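Local coordinates for protein phosphoribosylaminoimidazole carboxylase, ATPase subunit (Thermotoga maritima, PDB 3AX6) that probably catalyses the ATP-dependent carboxylation of 5-aminoimidazole ribonucleotide with bicarbonate to N5-carboxyaminoimidazole ribonucleotide in purine biosynthesis, at residues D208-K219 with T293-L305. Sequence-based numbering, arbitrary orientation.
Sequences DTVIAPARIEEK and TELLIPAVMVNLL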
ATOM      1  N   ASP A 208      -3.825  19.355 -13.353  1.00 41.64           N
ATOM      2  CA  ASP A 208      -4.545  18.353 -12.580  1.00 40.33           C
ATOM      3  C   ASP A 208      -3.774  18.023 -11.292  1.00 37.41           C
ATOM      4  O   ASP A 208      -2.745  17.336 -11.303  1.00 36.25           O
ATOM      5  CB  ASP A 208      -4.765  17.092 -13.431  1.00 44.32           C
ATOM      6  CG  ASP A 208      -5.912  16.219 -12.919  1.00 48.95           C
ATOM      7  OD1 ASP A 208      -6.259  15.230 -13.606  1.00 50.86           O
ATOM      8  OD2 ASP A 208      -6.465  16.513 -11.835  1.00 49.70           O
ATOM      9  N   THR A 209      -4.291  18.549 -10.190  1.00 33.45           N
ATOM     10  CA  THR A 209      -3.737  18.366  -8.856  1.00 30.49           C
ATOM     11  C   THR A 209      -4.926  18.399  -7.885  1.00 26.79           C
ATOM     12  O   THR A 209      -5.757  19.305  -7.945  1.00 25.23           O
ATOM     13  CB  THR A 209      -2.727  19.493  -8.524  1.00 30.24           C
ATOM     14  OG1 THR A 209      -2.710  19.739  -7.113  1.00 31.72           O
ATOM     15  CG2 THR A 209      -3.094  20.762  -9.252  1.00 34.27           C
ATOM     16  N   VAL A 210      -5.013  17.404  -7.009  1.00 22.53           N
ATOM     17  CA  VAL A 210      -6.112  17.311  -6.056  1.00 18.02           C
ATOM     18  C   VAL A 210      -5.739  17.796  -4.654  1.00 16.65           C
ATOM     19  O   VAL A 210      -4.636  17.540  -4.168  1.00 15.04           O
ATOM     20  CB  VAL A 210      -6.627  15.845  -5.970  1.00 18.84           C
ATOM     21  CG1 VAL A 210      -7.731  15.721  -4.933  1.00 15.82           C
ATOM     22  CG2 VAL A 210      -7.132  15.404  -7.325  1.00 18.48           C
ATOM     23  N   ILE A 211      -6.666  18.505  -4.013  1.00 14.67           N
ATOM     24  CA  ILE A 211      -6.456  19.013  -2.665  1.00 13.68           C
ATOM     25  C   ILE A 211      -7.463  18.351  -1.737  1.00 13.98           C
ATOM     26  O   ILE A 211      -8.669  18.466  -1.936  1.00 14.71           O
ATOM     27  CB  ILE A 211      -6.661  20.544  -2.581  1.00 13.73           C
ATOM     28  CG1 ILE A 211      -5.657  21.272  -3.483  1.00 12.82           C
ATOM     29  CG2 ILE A 211      -6.490  21.001  -1.140  1.00 13.65           C
ATOM     30  CD1 ILE A 211      -5.926  22.765  -3.629  1.00 10.28           C
ATOM     31  N   ALA A 212      -6.965  17.662  -0.719  1.00 14.24           N
ATOM     32  CA  ALA A 212      -7.829  16.974   0.233  1.00 14.33           C
ATOM     33  C   ALA A 212      -7.553  17.456   1.649  1.00 14.12           C
ATOM     34  O   ALA A 212      -6.425  17.363   2.127  1.00 14.90           O
ATOM     35  CB  ALA A 212      -7.595  15.460   0.147  1.00 14.85           C
ATOM     36  N   PRO A 213      -8.575  17.991   2.337  1.00 13.23           N
ATOM     37  CA  PRO A 213      -9.947  18.166   1.850  1.00 14.69           C
ATOM     38  C   PRO A 213     -10.094  19.500   1.118  1.00 15.32           C
ATOM     39  O   PRO A 213      -9.290  20.415   1.307  1.00 13.83           O
ATOM     40  CB  PRO A 213     -10.772  18.118   3.132  1.00 15.17           C
ATOM     41  CG  PRO A 213      -9.861  18.784   4.119  1.00 15.45           C
ATOM     42  CD  PRO A 213      -8.516  18.161   3.801  1.00 13.93           C
ATOM     43  N   ALA A 214     -11.118  19.603   0.279  1.00 15.10           N
ATOM     44  CA  ALA A 214     -11.351  20.826  -0.479  1.00 15.00           C
ATOM     45  C   ALA A 214     -11.395  22.019   0.466  1.00 14.98           C
ATOM     46  O   ALA A 214     -11.896  21.917   1.587  1.00 16.52           O
ATOM     47  CB  ALA A 214     -12.656  20.719  -1.257  1.00 15.51           C
ATOM     48  N   ARG A 215     -10.856  23.148   0.020  1.00 14.03           N
ATOM     49  CA  ARG A 215     -10.859  24.343   0.847  1.00 14.63           C
ATOM     50  C   ARG A 215     -12.154  25.096   0.585  1.00 15.42           C
ATOM     51  O   ARG A 215     -12.180  26.090  -0.143  1.00 12.89           O
ATOM     52  CB  ARG A 215      -9.654  25.217   0.520  1.00 12.16           C
ATOM     53  CG  ARG A 215      -8.358  24.445   0.565  1.00 12.92           C
ATOM     54  CD  ARG A 215      -7.673  24.539  -0.762  1.00 14.38           C
ATOM     55  NE  ARG A 215      -6.632  25.546  -0.730  1.00 13.38           N
ATOM     56  CZ  ARG A 215      -6.235  26.238  -1.787  1.00 12.85           C
ATOM     57  NH1 ARG A 215      -6.799  26.036  -2.973  1.00 12.82           N
ATOM     58  NH2 ARG A 215      -5.258  27.121  -1.654  1.00 14.39           N
ATOM     59  N   ILE A 216     -13.233  24.589   1.174  1.00 15.42           N
ATOM     60  CA  ILE A 216     -14.551  25.192   1.023  1.00 15.82           C
ATOM     61  C   ILE A 216     -15.264  25.216   2.363  1.00 17.16           C
ATOM     62  O   ILE A 216     -14.954  24.425   3.259  1.00 17.27           O
ATOM     63  CB  ILE A 216     -15.425  24.397   0.042  1.00 13.07           C
ATOM     64  CG1 ILE A 216     -15.542  22.945   0.523  1.00 10.57           C
ATOM     65  CG2 ILE A 216     -14.848  24.504  -1.371  1.00 12.56           C
ATOM     66  CD1 ILE A 216     -16.533  22.115  -0.268  1.00 10.74           C
ATOM     67  N   GLU A 217     -16.222  26.123   2.502  1.00 18.26           N
ATOM     68  CA  GLU A 217     -16.969  26.209   3.741  1.00 20.26           C
ATOM     69  C   GLU A 217     -17.638  24.863   4.030  1.00 21.27           C
ATOM     70  O   GLU A 217     -18.187  24.223   3.133  1.00 22.07           O
ATOM     71  CB  GLU A 217     -18.015  27.316   3.643  1.00 22.05           C
ATOM     72  CG  GLU A 217     -17.427  28.704   3.517  1.00 23.38           C
ATOM     73  CD  GLU A 217     -18.455  29.784   3.765  1.00 24.95           C
ATOM     74  OE1 GLU A 217     -19.235  29.639   4.731  1.00 24.38           O
ATOM     75  OE2 GLU A 217     -18.478  30.779   3.009  1.00 27.89           O
ATOM     76  N   GLU A 218     -17.576  24.434   5.283  1.00 21.79           N
ATOM     77  CA  GLU A 218     -18.168  23.166   5.681  1.00 23.41           C
ATOM     78  C   GLU A 218     -19.603  22.971   5.159  1.00 23.03           C
ATOM     79  O   GLU A 218     -20.022  21.843   4.891  1.00 22.03           O
ATOM     80  CB  GLU A 218     -18.133  23.043   7.207  1.00 27.76           C
ATOM     81  CG  GLU A 218     -18.845  21.818   7.762  1.00 34.68           C
ATOM     82  CD  GLU A 218     -18.238  20.502   7.288  1.00 39.27           C
ATOM     83  OE1 GLU A 218     -17.074  20.211   7.647  1.00 42.43           O
ATOM     84  OE2 GLU A 218     -18.927  19.758   6.554  1.00 40.91           O
ATOM     85  N   LYS A 219     -20.358  24.056   5.005  1.00 21.08           N
ATOM     86  CA  LYS A 219     -21.724  23.917   4.516  1.00 19.03           C
ATOM     87  C   LYS A 219     -21.714  23.300   3.124  1.00 18.62           C
ATOM     88  O   LYS A 219     -22.556  22.470   2.800  1.00 18.33           O
ATOM     89  CB  LYS A 219     -22.447  25.277   4.485  1.00 19.12           C
ATOM     90  CG  LYS A 219     -21.973  26.258   3.413  1.00 18.34           C
ATOM     91  CD  LYS A 219     -22.584  27.635   3.628  1.00 17.83           C
ATOM     92  CE  LYS A 219     -22.006  28.652   2.658  1.00 20.89           C
ATOM     93  NZ  LYS A 219     -22.429  30.048   2.974  1.00 19.96           N
ATOM     94  N   THR A 293     -13.671   5.730   6.075  1.00  9.58           N
ATOM     95  CA  THR A 293     -13.138   6.704   5.132  1.00 10.64           C
ATOM     96  C   THR A 293     -12.513   7.893   5.852  1.00 12.43           C
ATOM     97  O   THR A 293     -12.338   8.953   5.250  1.00 12.78           O
ATOM     98  CB  THR A 293     -14.231   7.275   4.211  1.00 13.04           C
ATOM     99  OG1 THR A 293     -15.180   8.000   5.007  1.00  9.28           O
ATOM    100  CG2 THR A 293     -14.930   6.155   3.428  1.00 10.63           C
ATOM    101  N   GLU A 294     -12.179   7.720   7.131  1.00 13.65           N
ATOM    102  CA  GLU A 294     -11.602   8.802   7.934  1.00 15.50           C
ATOM    103  C   GLU A 294     -10.335   9.394   7.315  1.00 14.70           C
ATOM    104  O   GLU A 294      -9.464   8.663   6.858  1.00 13.27           O
ATOM    105  CB  GLU A 294     -11.306   8.303   9.357  1.00 19.59           C
ATOM    106  CG  GLU A 294     -10.821   9.389  10.327  1.00 23.92           C
ATOM    107  CD  GLU A 294     -10.473   8.847  11.718  1.00 27.20           C
ATOM    108  OE1 GLU A 294      -9.971   9.631  12.555  1.00 29.36           O
ATOM    109  OE2 GLU A 294     -10.701   7.644  11.980  1.00 27.62           O
ATOM    110  N   LEU A 295     -10.256  10.722   7.280  1.00 13.91           N
ATOM    111  CA  LEU A 295      -9.089  11.405   6.731  1.00 15.28           C
ATOM    112  C   LEU A 295      -8.115  11.596   7.880  1.00 15.18           C
ATOM    113  O   LEU A 295      -8.401  12.334   8.824  1.00 16.83           O
ATOM    114  CB  LEU A 295      -9.478  12.765   6.148  1.00 13.11           C
ATOM    115  CG  LEU A 295      -8.355  13.580   5.495  1.00 12.37           C
ATOM    116  CD1 LEU A 295      -7.913  12.923   4.207  1.00 14.44           C
ATOM    117  CD2 LEU A 295      -8.850  14.982   5.196  1.00 13.27           C
ATOM    118  N   LEU A 296      -6.970  10.926   7.798  1.00 12.51           N
ATOM    119  CA  LEU A 296      -5.964  10.992   8.846  1.00 11.53           C
ATOM    120  C   LEU A 296      -5.129  12.268   8.794  1.00 12.57           C
ATOM    121  O   LEU A 296      -4.660  12.756   9.822  1.00 14.34           O
ATOM    122  CB  LEU A 296      -5.038   9.775   8.752  1.00  9.23           C
ATOM    123  CG  LEU A 296      -5.678   8.392   8.877  1.00 11.28           C
ATOM    124  CD1 LEU A 296      -4.618   7.322   8.647  1.00 11.87           C
ATOM    125  CD2 LEU A 296      -6.307   8.231  10.258  1.00  8.32           C
ATOM    126  N   ILE A 297      -4.944  12.811   7.599  1.00 11.39           N
ATOM    127  CA  ILE A 297      -4.138  14.014   7.441  1.00 10.26           C
ATOM    128  C   ILE A 297      -4.387  14.599   6.066  1.00  9.62           C
ATOM    129  O   ILE A 297      -4.562  13.857   5.108  1.00 10.10           O
ATOM    130  CB  ILE A 297      -2.624  13.669   7.565  1.00 11.31           C
ATOM    131  CG1 ILE A 297      -1.770  14.927   7.442  1.00  8.48           C
ATOM    132  CG2 ILE A 297      -2.221  12.691   6.459  1.00  9.87           C
ATOM    133  CD1 ILE A 297      -0.319  14.693   7.831  1.00 10.51           C
ATOM    134  N   PRO A 298      -4.420  15.940   5.954  1.00  9.95           N
ATOM    135  CA  PRO A 298      -4.641  16.636   4.680  1.00  9.43           C
ATOM    136  C   PRO A 298      -3.612  16.194   3.643  1.00  7.82           C
ATOM    137  O   PRO A 298      -2.503  15.807   3.991  1.00  5.43           O
ATOM    138  CB  PRO A 298      -4.480  18.102   5.062  1.00 12.54           C
ATOM    139  CG  PRO A 298      -5.055  18.127   6.453  1.00 14.23           C
ATOM    140  CD  PRO A 298      -4.422  16.898   7.074  1.00 11.55           C
ATOM    141  N   ALA A 299      -3.975  16.270   2.368  1.00  9.09           N
ATOM    142  CA  ALA A 299      -3.068  15.842   1.315  1.00  8.07           C
ATOM    143  C   ALA A 299      -3.269  16.529  -0.025  1.00  8.75           C
ATOM    144  O   ALA A 299      -4.367  16.950  -0.383  1.00  9.35           O
ATOM    145  CB  ALA A 299      -3.185  14.329   1.133  1.00  8.30           C
ATOM    146  N   VAL A 300      -2.180  16.623  -0.771  1.00  9.05           N
ATOM    147  CA  VAL A 300      -2.203  17.215  -2.096  1.00  9.42           C
ATOM    148  C   VAL A 300      -1.538  16.204  -3.023  1.00  9.21           C
ATOM    149  O   VAL A 300      -0.408  15.784  -2.787  1.00  6.10           O
ATOM    150  CB  VAL A 300      -1.435  18.553  -2.123  1.00 10.17           C
ATOM    151  CG1 VAL A 300      -1.412  19.119  -3.544  1.00  8.96           C
ATOM    152  CG2 VAL A 300      -2.108  19.546  -1.174  1.00  8.04           C
HETATM  153  N   MSE A 301      -2.268  15.779  -4.048  1.00 11.32           N
HETATM  154  CA  MSE A 301      -1.738  14.819  -5.010  1.00 12.17           C
HETATM  155  C   MSE A 301      -1.524  15.518  -6.338  1.00 13.11           C
HETATM  156  O   MSE A 301      -2.366  16.311  -6.779  1.00 13.62           O
HETATM  157  CB  MSE A 301      -2.700  13.649  -5.211  1.00 13.17           C
HETATM  158  CG  MSE A 301      -2.192  12.631  -6.222  1.00 18.24           C
HETATM  159 SE   MSE A 301      -3.511  12.148  -7.559  1.00 28.23          SE
HETATM  160  CE  MSE A 301      -3.331  13.666  -8.736  1.00 26.24           C
ATOM    161  N   VAL A 302      -0.391  15.223  -6.968  1.00 12.32           N
ATOM    162  CA  VAL A 302      -0.037  15.806  -8.258  1.00 11.77           C
ATOM    163  C   VAL A 302       0.346  14.697  -9.231  1.00 12.99           C
ATOM    164  O   VAL A 302       1.123  13.800  -8.890  1.00 10.35           O
ATOM    165  CB  VAL A 302       1.172  16.788  -8.137  1.00 11.99           C
ATOM    166  CG1 VAL A 302       1.604  17.257  -9.515  1.00  9.61           C
ATOM    167  CG2 VAL A 302       0.806  17.977  -7.277  1.00 10.83           C
ATOM    168  N   ASN A 303      -0.193  14.769 -10.443  1.00 13.44           N
ATOM    169  CA  ASN A 303       0.105  13.777 -11.464  1.00 14.93           C
ATOM    170  C   ASN A 303       1.465  14.018 -12.087  1.00 13.62           C
ATOM    171  O   ASN A 303       1.872  15.153 -12.296  1.00 14.25           O
ATOM    172  CB  ASN A 303      -0.951  13.798 -12.579  1.00 16.23           C
ATOM    173  CG  ASN A 303      -2.276  13.224 -12.137  1.00 17.86           C
ATOM    174  OD1 ASN A 303      -2.334  12.130 -11.585  1.00 16.44           O
ATOM    175  ND2 ASN A 303      -3.354  13.960 -12.387  1.00 20.25           N
ATOM    176  N   LEU A 304       2.175  12.935 -12.364  1.00 14.95           N
ATOM    177  CA  LEU A 304       3.468  13.028 -13.013  1.00 16.31           C
ATOM    178  C   LEU A 304       3.221  12.583 -14.441  1.00 17.99           C
ATOM    179  O   LEU A 304       2.800  11.451 -14.674  1.00 18.96           O
ATOM    180  CB  LEU A 304       4.482  12.096 -12.356  1.00 15.63           C
ATOM    181  CG  LEU A 304       5.153  12.562 -11.069  1.00 15.25           C
ATOM    182  CD1 LEU A 304       6.165  11.522 -10.639  1.00 15.60           C
ATOM    183  CD2 LEU A 304       5.845  13.892 -11.297  1.00 16.06           C
ATOM    184  N   LEU A 305       3.457  13.480 -15.394  1.00 18.62           N
ATOM    185  CA  LEU A 305       3.261  13.167 -16.803  1.00 19.13           C
ATOM    186  C   LEU A 305       4.609  13.253 -17.495  1.00 18.60           C
ATOM    187  O   LEU A 305       5.491  13.987 -17.058  1.00 19.40           O
ATOM    188  CB  LEU A 305       2.303  14.170 -17.460  1.00 20.93           C
ATOM    189  CG  LEU A 305       0.936  14.463 -16.837  1.00 21.92           C
ATOM    190  CD1 LEU A 305       0.215  15.477 -17.711  1.00 22.20           C
ATOM    191  CD2 LEU A 305       0.108  13.196 -16.717  1.00 22.49           C
TER
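Val-210 and Met-301 (selenomethionine) form a hydrogen-bonded antiparallel pair where strand 209-212, within the ATP-grasp region, joins strand 299-305 of the C-terminal region; one continuous antiparallel sheet thus runs through both parts of the PurK fold. The pair exchanges two bonds, Val-210 N to Met-301 O (2.9 Å) and Met-301 N to Val-210 O (3.0 Å), and its beta-branched and long flexible side chains suit a buried sheet face. There CG2 of Val-210 approaches the selenomethionine methyl CE at 4.4 Å.

On the other face Thr-209 and Val-300 lie side by side and point the same way. With OG1 anti to the backbone N (chi1 150°), the threonine hydroxyl comes within 3.8 Å of Val-300 CG1 and gives a weak bond to Met-301 O (3.5 Å), which gives the buried hydroxyl a polar neighbour. Ile-211 and Val-300 carry this face onto helix 354-364.

Beside Met-301, Asn-303 turns its amide 76° from the carboxylate plane of Asp-208; Asn-303 ND2 lies 3.4 Å from Asp-208 OD1, while Asn-303 OD1 accepts a hydrogen bond from Asn-264 ND2. Asp-208 lies about 10 Å, side chain to ligand, from the bound ADP.

At the other end, small Ala-212 and Ala-299 form the second hydrogen-bonded pair, with both N-O distances, Ala-212 N to Ala-299 O and Ala-299 N to Ala-212 O, at 2.7 Å, and the bond from Ala-212 N meets Ala-299 O almost head-on (C=O...N 169°). The strand stops at Ala-212, and a cis peptide leads into Pro-213, whose puckered ring crosses Leu-295 obliquely, its CD packed tightly against the leucine methyl CD2 at 3.5 Å.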